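Local coordinates for pentacotripeptide-repeat region of PRORP domain-containing protein (PDB 4ME2) that probably binds RNA sequence-specifically as a chloroplast pentatricopeptide-repeat protein built of stacked helix-turn-helix units, with group II intron RNA as its target, at residues A145-K150 against G161-E166; D117-A122 against V168-R173. All coordinates share one frame; numbering follows the deposited sequence.

Contact 1: residues A145-K150 against G161-E166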
ATOM      1  N   ALA A 145       0.464  -4.668   5.953  1.00 19.48           N
ATOM      2  CA  ALA A 145       0.795  -3.610   6.911  1.00 19.36           C
ATOM      3  C   ALA A 145      -0.292  -2.539   6.965  1.00 20.05           C
ATOM      4  O   ALA A 145      -0.597  -2.015   8.035  1.00 21.02           O
ATOM      5  CB  ALA A 145       2.156  -2.993   6.598  1.00 19.25           C
ATOM      6  N   PHE A 146      -0.874  -2.233   5.811  1.00 19.37           N
ATOM      7  CA  PHE A 146      -1.964  -1.274   5.721  1.00 19.97           C
ATOM      8  C   PHE A 146      -3.182  -1.802   6.470  1.00 20.50           C
ATOM      9  O   PHE A 146      -3.776  -1.090   7.274  1.00 20.98           O
ATOM     10  CB  PHE A 146      -2.300  -1.000   4.252  1.00 20.20           C
ATOM     11  CG  PHE A 146      -3.591  -0.250   4.039  1.00 20.24           C
ATOM     12  CD1 PHE A 146      -3.857   0.934   4.726  1.00 20.43           C
ATOM     13  CD2 PHE A 146      -4.527  -0.712   3.122  1.00 20.74           C
ATOM     14  CE1 PHE A 146      -5.041   1.630   4.514  1.00 20.82           C
ATOM     15  CE2 PHE A 146      -5.711  -0.019   2.898  1.00 21.01           C
ATOM     16  CZ  PHE A 146      -5.969   1.152   3.598  1.00 21.35           C
ATOM     17  N   ILE A 147      -3.539  -3.056   6.217  1.00 21.03           N
ATOM     18  CA  ILE A 147      -4.715  -3.637   6.866  1.00 21.92           C
ATOM     19  C   ILE A 147      -4.518  -3.660   8.381  1.00 22.73           C
ATOM     20  O   ILE A 147      -5.417  -3.277   9.134  1.00 23.47           O
ATOM     21  CB  ILE A 147      -5.063  -5.031   6.297  1.00 22.20           C
ATOM     22  CG1 ILE A 147      -5.495  -4.897   4.834  1.00 22.46           C
ATOM     23  CG2 ILE A 147      -6.174  -5.693   7.107  1.00 23.39           C
ATOM     24  CD1 ILE A 147      -5.613  -6.211   4.089  1.00 23.14           C
ATOM     25  N   GLU A 148      -3.328  -4.075   8.810  1.00 23.46           N
ATOM     26  CA  GLU A 148      -2.995  -4.132  10.233  1.00 25.08           C
ATOM     27  C   GLU A 148      -3.020  -2.749  10.886  1.00 24.88           C
ATOM     28  O   GLU A 148      -3.629  -2.574  11.946  1.00 26.14           O
ATOM     29  CB  GLU A 148      -1.645  -4.819  10.465  1.00 27.31           C
ATOM     30  CG  GLU A 148      -1.124  -4.667  11.892  1.00 30.70           C
ATOM     31  CD  GLU A 148      -0.284  -5.843  12.368  1.00 34.39           C
ATOM     32  OE1 GLU A 148      -0.023  -6.768  11.570  1.00 36.45           O
ATOM     33  OE2 GLU A 148       0.108  -5.844  13.558  1.00 36.95           O
ATOM     34  N   GLU A 149      -2.377  -1.763  10.262  1.00 23.67           N
ATOM     35  CA  GLU A 149      -2.340  -0.429  10.860  1.00 23.96           C
ATOM     36  C   GLU A 149      -3.740   0.171  11.029  1.00 24.48           C
ATOM     37  O   GLU A 149      -3.968   0.968  11.933  1.00 25.16           O
ATOM     38  CB  GLU A 149      -1.406   0.525  10.101  1.00 23.06           C
ATOM     39  CG  GLU A 149      -1.939   1.030   8.770  1.00 22.45           C
ATOM     40  CD  GLU A 149      -0.874   1.668   7.893  1.00 22.25           C
ATOM     41  OE1 GLU A 149       0.280   1.817   8.340  1.00 21.97           O
ATOM     42  OE2 GLU A 149      -1.203   2.032   6.749  1.00 22.67           O
ATOM     43  N   LYS A 150      -4.678  -0.229  10.176  1.00 25.42           N
ATOM     44  CA  LYS A 150      -6.057   0.231  10.304  1.00 27.07           C
ATOM     45  C   LYS A 150      -6.781  -0.530  11.406  1.00 28.09           C
ATOM     46  O   LYS A 150      -7.375   0.070  12.297  1.00 28.62           O
ATOM     47  CB  LYS A 150      -6.807   0.066   8.983  1.00 27.67           C
ATOM     48  CG  LYS A 150      -6.203   0.828   7.817  1.00 29.11           C
ATOM     49  CD  LYS A 150      -6.454   2.323   7.915  1.00 30.46           C
ATOM     50  CE  LYS A 150      -7.930   2.642   7.733  1.00 31.63           C
ATOM     51  NZ  LYS A 150      -8.163   4.108   7.631  1.00 33.64           N
ATOM     52  N   GLY A 161     -16.511   0.525  13.276  1.00 54.31           N
ATOM     53  CA  GLY A 161     -15.398  -0.184  12.671  1.00 50.10           C
ATOM     54  C   GLY A 161     -14.430   0.729  11.948  1.00 47.00           C
ATOM     55  O   GLY A 161     -14.751   1.875  11.631  1.00 47.42           O
ATOM     56  N   VAL A 162     -13.245   0.209  11.668  1.00 43.60           N
ATOM     57  CA  VAL A 162     -12.186   1.027  11.113  1.00 41.43           C
ATOM     58  C   VAL A 162     -12.456   1.461   9.683  1.00 40.44           C
ATOM     59  O   VAL A 162     -11.858   2.420   9.215  1.00 41.23           O
ATOM     60  CB  VAL A 162     -10.832   0.300  11.152  1.00 40.33           C
ATOM     61  CG1 VAL A 162     -10.418   0.034  12.589  1.00 40.25           C
ATOM     62  CG2 VAL A 162     -10.901  -1.003  10.367  1.00 38.90           C
ATOM     63  N   TRP A 163     -13.352   0.763   8.997  1.00 39.71           N
ATOM     64  CA  TRP A 163     -13.463   0.907   7.554  1.00 38.86           C
ATOM     65  C   TRP A 163     -14.662   1.653   7.060  1.00 40.38           C
ATOM     66  O   TRP A 163     -14.669   2.101   5.920  1.00 40.40           O
ATOM     67  CB  TRP A 163     -13.464  -0.454   6.895  1.00 36.40           C
ATOM     68  CG  TRP A 163     -12.211  -1.256   7.067  1.00 33.85           C
ATOM     69  CD1 TRP A 163     -12.031  -2.377   7.854  1.00 33.30           C
ATOM     70  CD2 TRP A 163     -10.936  -1.049   6.403  1.00 32.65           C
ATOM     71  NE1 TRP A 163     -10.760  -2.856   7.731  1.00 32.77           N
ATOM     72  CE2 TRP A 163     -10.053  -2.109   6.880  1.00 32.19           C
ATOM     73  CE3 TRP A 163     -10.454  -0.128   5.505  1.00 31.64           C
ATOM     74  CZ2 TRP A 163      -8.746  -2.215   6.466  1.00 31.12           C
ATOM     75  CZ3 TRP A 163      -9.133  -0.245   5.088  1.00 31.25           C
ATOM     76  CH2 TRP A 163      -8.301  -1.267   5.559  1.00 30.58           C
ATOM     77  N   VAL A 164     -15.694   1.783   7.889  1.00 42.34           N
ATOM     78  CA  VAL A 164     -16.950   2.413   7.455  1.00 43.14           C
ATOM     79  C   VAL A 164     -16.790   3.856   6.950  1.00 43.00           C
ATOM     80  O   VAL A 164     -17.530   4.293   6.064  1.00 43.66           O
ATOM     81  CB  VAL A 164     -18.038   2.316   8.550  1.00 44.08           C
ATOM     82  CG1 VAL A 164     -19.250   3.175   8.216  1.00 44.92           C
ATOM     83  CG2 VAL A 164     -18.462   0.868   8.729  1.00 44.35           C
ATOM     84  N   GLY A 165     -15.820   4.581   7.501  1.00 42.68           N
ATOM     85  CA  GLY A 165     -15.565   5.960   7.091  1.00 42.17           C
ATOM     86  C   GLY A 165     -14.444   6.135   6.080  1.00 42.14           C
ATOM     87  O   GLY A 165     -14.022   7.261   5.804  1.00 42.69           O
ATOM     88  N   GLU A 166     -13.962   5.026   5.520  1.00 41.20           N
ATOM     89  CA  GLU A 166     -12.840   5.048   4.575  1.00 40.04           C
ATOM     90  C   GLU A 166     -13.152   5.773   3.268  1.00 38.86           C
ATOM     91  O   GLU A 166     -14.250   5.636   2.726  1.00 39.37           O
ATOM     92  CB  GLU A 166     -12.383   3.619   4.262  1.00 40.37           C
ATOM     93  CG  GLU A 166     -11.051   3.541   3.534  1.00 40.67           C
ATOM     94  CD  GLU A 166      -9.887   3.989   4.400  1.00 41.24           C
ATOM     95  OE1 GLU A 166      -9.991   3.895   5.642  1.00 40.58           O
ATOM     96  OE2 GLU A 166      -8.869   4.438   3.838  1.00 40.90           O
TER
HETATM   97  O   HOH W   1      -6.548   4.859   5.523  1.00 33.21           O
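The last turns of helix 133-151 meet the loop that leads into helix 168-180, a joint between consecutive helices of the helical-repeat array, where Trp163 and Glu166 of the loop both engage Lys150. The Trp163 six-membered ring turns its edge to the face of Phe146 in an offset edge-to-face pair, planes at 84° and CZ3 of Trp163 3.8 Å from CZ of Phe146. Over one face of the indole lies Lys150, whose CB makes a CH-pi contact 4.3 Å from the ring centroid. Bends at chi2 (-74°) and chi3 (-68°) then fold the lysine chain across the ring and carry its amine to Glu166, where NZ meets the syn lone pair of OE1 at 2.7 Å in a salt bridge. Water 1 accepts from the same NZ and donates to OE2, so OE1 is gripped directly and OE2 through the water. With an alanine at Lys150, the Glu166 carboxylate would probably lose its countercharge, and of the lysine's cover over the indole only the beta-carbon would remain. Ile147 CA approaches the indole edge, while Ala194 of helix 184-197 also touches Trp163. Such a loop, pinned by an aromatic pair and a salt bridge, forms a helix-to-helix connection within an alpha-solenoid.

Contact 2: residues D117-A122 against V168-R173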
ATOM      1  N   ASP A 117      -2.501   6.601   3.935  1.00 27.42           N
ATOM      2  CA  ASP A 117      -3.118   7.120   2.730  1.00 27.14           C
ATOM      3  C   ASP A 117      -3.058   6.009   1.688  1.00 26.58           C
ATOM      4  O   ASP A 117      -1.981   5.708   1.171  1.00 25.27           O
ATOM      5  CB  ASP A 117      -2.377   8.375   2.251  1.00 28.60           C
ATOM      6  CG  ASP A 117      -2.928   8.937   0.949  1.00 29.28           C
ATOM      7  OD1 ASP A 117      -4.006   8.507   0.490  1.00 30.17           O
ATOM      8  OD2 ASP A 117      -2.268   9.831   0.377  1.00 31.22           O
ATOM      9  N   PRO A 118      -4.211   5.379   1.397  1.00 25.89           N
ATOM     10  CA  PRO A 118      -4.219   4.307   0.401  1.00 25.55           C
ATOM     11  C   PRO A 118      -3.774   4.776  -0.982  1.00 24.86           C
ATOM     12  O   PRO A 118      -3.301   3.967  -1.773  1.00 23.59           O
ATOM     13  CB  PRO A 118      -5.687   3.861   0.366  1.00 26.34           C
ATOM     14  CG  PRO A 118      -6.261   4.307   1.666  1.00 25.97           C
ATOM     15  CD  PRO A 118      -5.536   5.566   2.020  1.00 26.73           C
ATOM     16  N   GLU A 119      -3.933   6.062  -1.276  1.00 24.72           N
ATOM     17  CA  GLU A 119      -3.515   6.592  -2.568  1.00 25.04           C
ATOM     18  C   GLU A 119      -1.989   6.643  -2.678  1.00 23.58           C
ATOM     19  O   GLU A 119      -1.434   6.394  -3.750  1.00 22.94           O
ATOM     20  CB  GLU A 119      -4.158   7.961  -2.843  1.00 27.48           C
ATOM     21  CG  GLU A 119      -3.947   8.461  -4.264  1.00 29.27           C
ATOM     22  CD  GLU A 119      -4.942   9.530  -4.680  1.00 31.33           C
ATOM     23  OE1 GLU A 119      -5.792   9.920  -3.850  1.00 32.93           O
ATOM     24  OE2 GLU A 119      -4.872   9.975  -5.842  1.00 32.13           O
ATOM     25  N   LEU A 120      -1.314   6.946  -1.572  1.00 22.44           N
ATOM     26  CA  LEU A 120       0.145   6.905  -1.551  1.00 21.70           C
ATOM     27  C   LEU A 120       0.595   5.462  -1.750  1.00 20.88           C
ATOM     28  O   LEU A 120       1.502   5.177  -2.547  1.00 20.07           O
ATOM     29  CB  LEU A 120       0.696   7.453  -0.235  1.00 22.32           C
ATOM     30  CG  LEU A 120       2.220   7.380  -0.084  1.00 22.07           C
ATOM     31  CD1 LEU A 120       2.928   8.075  -1.244  1.00 22.66           C
ATOM     32  CD2 LEU A 120       2.653   7.971   1.250  1.00 22.71           C
ATOM     33  N   TYR A 121      -0.053   4.546  -1.040  1.00 19.88           N
ATOM     34  CA  TYR A 121       0.243   3.130  -1.241  1.00 19.30           C
ATOM     35  C   TYR A 121       0.012   2.718  -2.700  1.00 19.16           C
ATOM     36  O   TYR A 121       0.790   1.942  -3.261  1.00 17.77           O
ATOM     37  CB  TYR A 121      -0.566   2.243  -0.291  1.00 19.51           C
ATOM     38  CG  TYR A 121      -0.245   2.430   1.181  1.00 19.51           C
ATOM     39  CD1 TYR A 121       0.999   2.922   1.604  1.00 19.50           C
ATOM     40  CD2 TYR A 121      -1.187   2.105   2.156  1.00 19.98           C
ATOM     41  CE1 TYR A 121       1.286   3.081   2.955  1.00 19.70           C
ATOM     42  CE2 TYR A 121      -0.907   2.258   3.508  1.00 19.79           C
ATOM     43  CZ  TYR A 121       0.321   2.749   3.907  1.00 19.27           C
ATOM     44  OH  TYR A 121       0.591   2.901   5.255  1.00 19.73           O
ATOM     45  N   ALA A 122      -1.053   3.235  -3.311  1.00 19.11           N
ATOM     46  CA  ALA A 122      -1.343   2.934  -4.710  1.00 19.35           C
ATOM     47  C   ALA A 122      -0.182   3.343  -5.609  1.00 19.57           C
ATOM     48  O   ALA A 122       0.163   2.614  -6.537  1.00 19.67           O
ATOM     49  CB  ALA A 122      -2.639   3.604  -5.158  1.00 19.77           C
ATOM     50  N   VAL A 168     -13.512   5.812  -0.116  1.00 32.32           N
ATOM     51  CA  VAL A 168     -13.721   4.769  -1.119  1.00 31.41           C
ATOM     52  C   VAL A 168     -12.940   5.024  -2.405  1.00 29.93           C
ATOM     53  O   VAL A 168     -12.416   4.087  -3.009  1.00 28.27           O
ATOM     54  CB  VAL A 168     -15.221   4.572  -1.427  1.00 31.76           C
ATOM     55  CG1 VAL A 168     -15.420   3.714  -2.671  1.00 32.58           C
ATOM     56  CG2 VAL A 168     -15.927   3.950  -0.229  1.00 32.97           C
ATOM     57  N   TYR A 169     -12.854   6.285  -2.818  1.00 29.14           N
ATOM     58  CA  TYR A 169     -12.120   6.629  -4.032  1.00 28.91           C
ATOM     59  C   TYR A 169     -10.646   6.237  -3.917  1.00 27.92           C
ATOM     60  O   TYR A 169     -10.093   5.599  -4.814  1.00 27.14           O
ATOM     61  CB  TYR A 169     -12.261   8.120  -4.358  1.00 30.12           C
ATOM     62  CG  TYR A 169     -11.370   8.580  -5.485  1.00 30.80           C
ATOM     63  CD1 TYR A 169     -11.757   8.427  -6.817  1.00 31.63           C
ATOM     64  CD2 TYR A 169     -10.135   9.169  -5.220  1.00 31.85           C
ATOM     65  CE1 TYR A 169     -10.936   8.842  -7.852  1.00 33.08           C
ATOM     66  CE2 TYR A 169      -9.309   9.588  -6.249  1.00 32.71           C
ATOM     67  CZ  TYR A 169      -9.715   9.426  -7.559  1.00 33.18           C
ATOM     68  OH  TYR A 169      -8.895   9.843  -8.579  1.00 35.62           O
ATOM     69  N   LYS A 170     -10.020   6.612  -2.809  1.00 27.84           N
ATOM     70  CA  LYS A 170      -8.621   6.270  -2.579  1.00 27.22           C
ATOM     71  C   LYS A 170      -8.441   4.769  -2.372  1.00 26.03           C
ATOM     72  O   LYS A 170      -7.469   4.183  -2.857  1.00 24.35           O
ATOM     73  CB  LYS A 170      -8.070   7.050  -1.390  1.00 28.61           C
ATOM     74  CG  LYS A 170      -7.942   8.539  -1.653  1.00 29.64           C
ATOM     75  CD  LYS A 170      -7.536   9.282  -0.394  1.00 31.46           C
ATOM     76  CE  LYS A 170      -6.609  10.439  -0.727  1.00 33.06           C
ATOM     77  NZ  LYS A 170      -6.224  11.178   0.509  1.00 35.32           N
ATOM     78  N   LEU A 171      -9.375   4.143  -1.664  1.00 24.98           N
ATOM     79  CA  LEU A 171      -9.319   2.694  -1.478  1.00 24.15           C
ATOM     80  C   LEU A 171      -9.412   1.977  -2.822  1.00 23.52           C
ATOM     81  O   LEU A 171      -8.716   0.981  -3.059  1.00 22.17           O
ATOM     82  CB  LEU A 171     -10.434   2.221  -0.544  1.00 25.01           C
ATOM     83  CG  LEU A 171     -10.345   0.760  -0.098  1.00 25.17           C
ATOM     84  CD1 LEU A 171      -9.185   0.559   0.868  1.00 26.38           C
ATOM     85  CD2 LEU A 171     -11.658   0.305   0.522  1.00 26.81           C
ATOM     86  N   THR A 172     -10.262   2.490  -3.709  1.00 23.44           N
ATOM     87  CA  THR A 172     -10.454   1.870  -5.019  1.00 23.28           C
ATOM     88  C   THR A 172      -9.206   2.041  -5.886  1.00 22.76           C
ATOM     89  O   THR A 172      -8.858   1.152  -6.670  1.00 21.96           O
ATOM     90  CB  THR A 172     -11.714   2.409  -5.738  1.00 23.68           C
ATOM     91  OG1 THR A 172     -12.862   2.206  -4.901  1.00 24.12           O
ATOM     92  CG2 THR A 172     -11.940   1.670  -7.056  1.00 24.21           C
ATOM     93  N   ARG A 173      -8.537   3.182  -5.738  1.00 23.08           N
ATOM     94  CA  ARG A 173      -7.273   3.439  -6.427  1.00 23.15           C
ATOM     95  C   ARG A 173      -6.223   2.395  -6.067  1.00 21.11           C
ATOM     96  O   ARG A 173      -5.518   1.897  -6.946  1.00 20.81           O
ATOM     97  CB  ARG A 173      -6.728   4.829  -6.096  1.00 25.50           C
ATOM     98  CG  ARG A 173      -7.408   5.962  -6.844  1.00 29.03           C
ATOM     99  CD  ARG A 173      -6.583   7.241  -6.818  1.00 31.62           C
ATOM    100  NE  ARG A 173      -5.384   7.166  -7.654  1.00 33.89           N
ATOM    101  CZ  ARG A 173      -5.380   7.244  -8.984  1.00 35.17           C
ATOM    102  NH1 ARG A 173      -6.517   7.386  -9.658  1.00 35.95           N
ATOM    103  NH2 ARG A 173      -4.232   7.168  -9.647  1.00 36.30           N
TER
HETATM  104  O   HOH W   2      -2.591   6.862  -6.919  1.00 45.37           O
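Glu119 holds CG anti to its own nitrogen (chi1 -170°) and continues extended, which carries its carboxylate across to helix 168-180 between Lys170 and Arg173. The two basic chains start with CG anti to the carbonyl carbon and both bend at chi3. Lys170 crosses Glu119 at about a right angle, bringing its CE to 3.3 Å from Glu119 OE1, while its amine passes on toward Asp117. There NZ of Lys170 and OD1 of Asp117 form a salt bridge at 3.5 Å. Asp117 is the N-cap of helix 118-126, and the same OD1 makes the capping bond: it accepts from the backbone N of Glu119 at 3.0 Å, the donor standing 62° out of the carboxylate plane. One oxygen thus serves both the start of helix 118-126 and the lysine of the facing helix, whose charge probably helps to balance that of the Asp117 carboxylate.

Arg173 meets the other carboxylate oxygen differently. Glu119 OE2 lies 3.4 Å from Arg173 NE but well out of the guanidinium plane, so the attraction is one of charge, with no N-H directed at the oxygen. The NE hydrogen goes instead to water 2 at 2.9 Å, which also donates weakly to the Glu119 carbonyl.

Beneath these polar chains the backbones come close. Pro118 CB packs 3.7 Å from the carbonyl O of Lys170, and Ala122 CB lies 3.8 Å from the carbonyl O of Arg173; these compact side chains suit an axis separation of 7.9 Å. Phe146 of helix 133-151 touches both Pro118 and Leu171. The segments run nearly parallel, at 21°, as is typical of helices packed side by side in the helix-turn-helix array of a pentatricopeptide-repeat protein.

Contact 2 sets helices 118-126 and 168-180 side by side, and contact 1 ties down the loop between helix 133-151, which intervenes in sequence, and the second of them. The centres of the contacts are about 12 Å apart, yet their residues touch directly. Phe146 is shared packing: its CD1 lies 3.5 Å from CE2 of Tyr121, and its CZ lies 3.7 Å from CG of Pro118. That proline also meets the carboxylate of Glu166, with CG 3.4 Å from OE2. A probable hydrogen bond of 2.5 Å between Tyr121 OH and Glu149 OE2 adds a polar tie, so the two contacts adjoin through Phe146, Glu149 and Glu166 on one side and Pro118 and Tyr121 on the other.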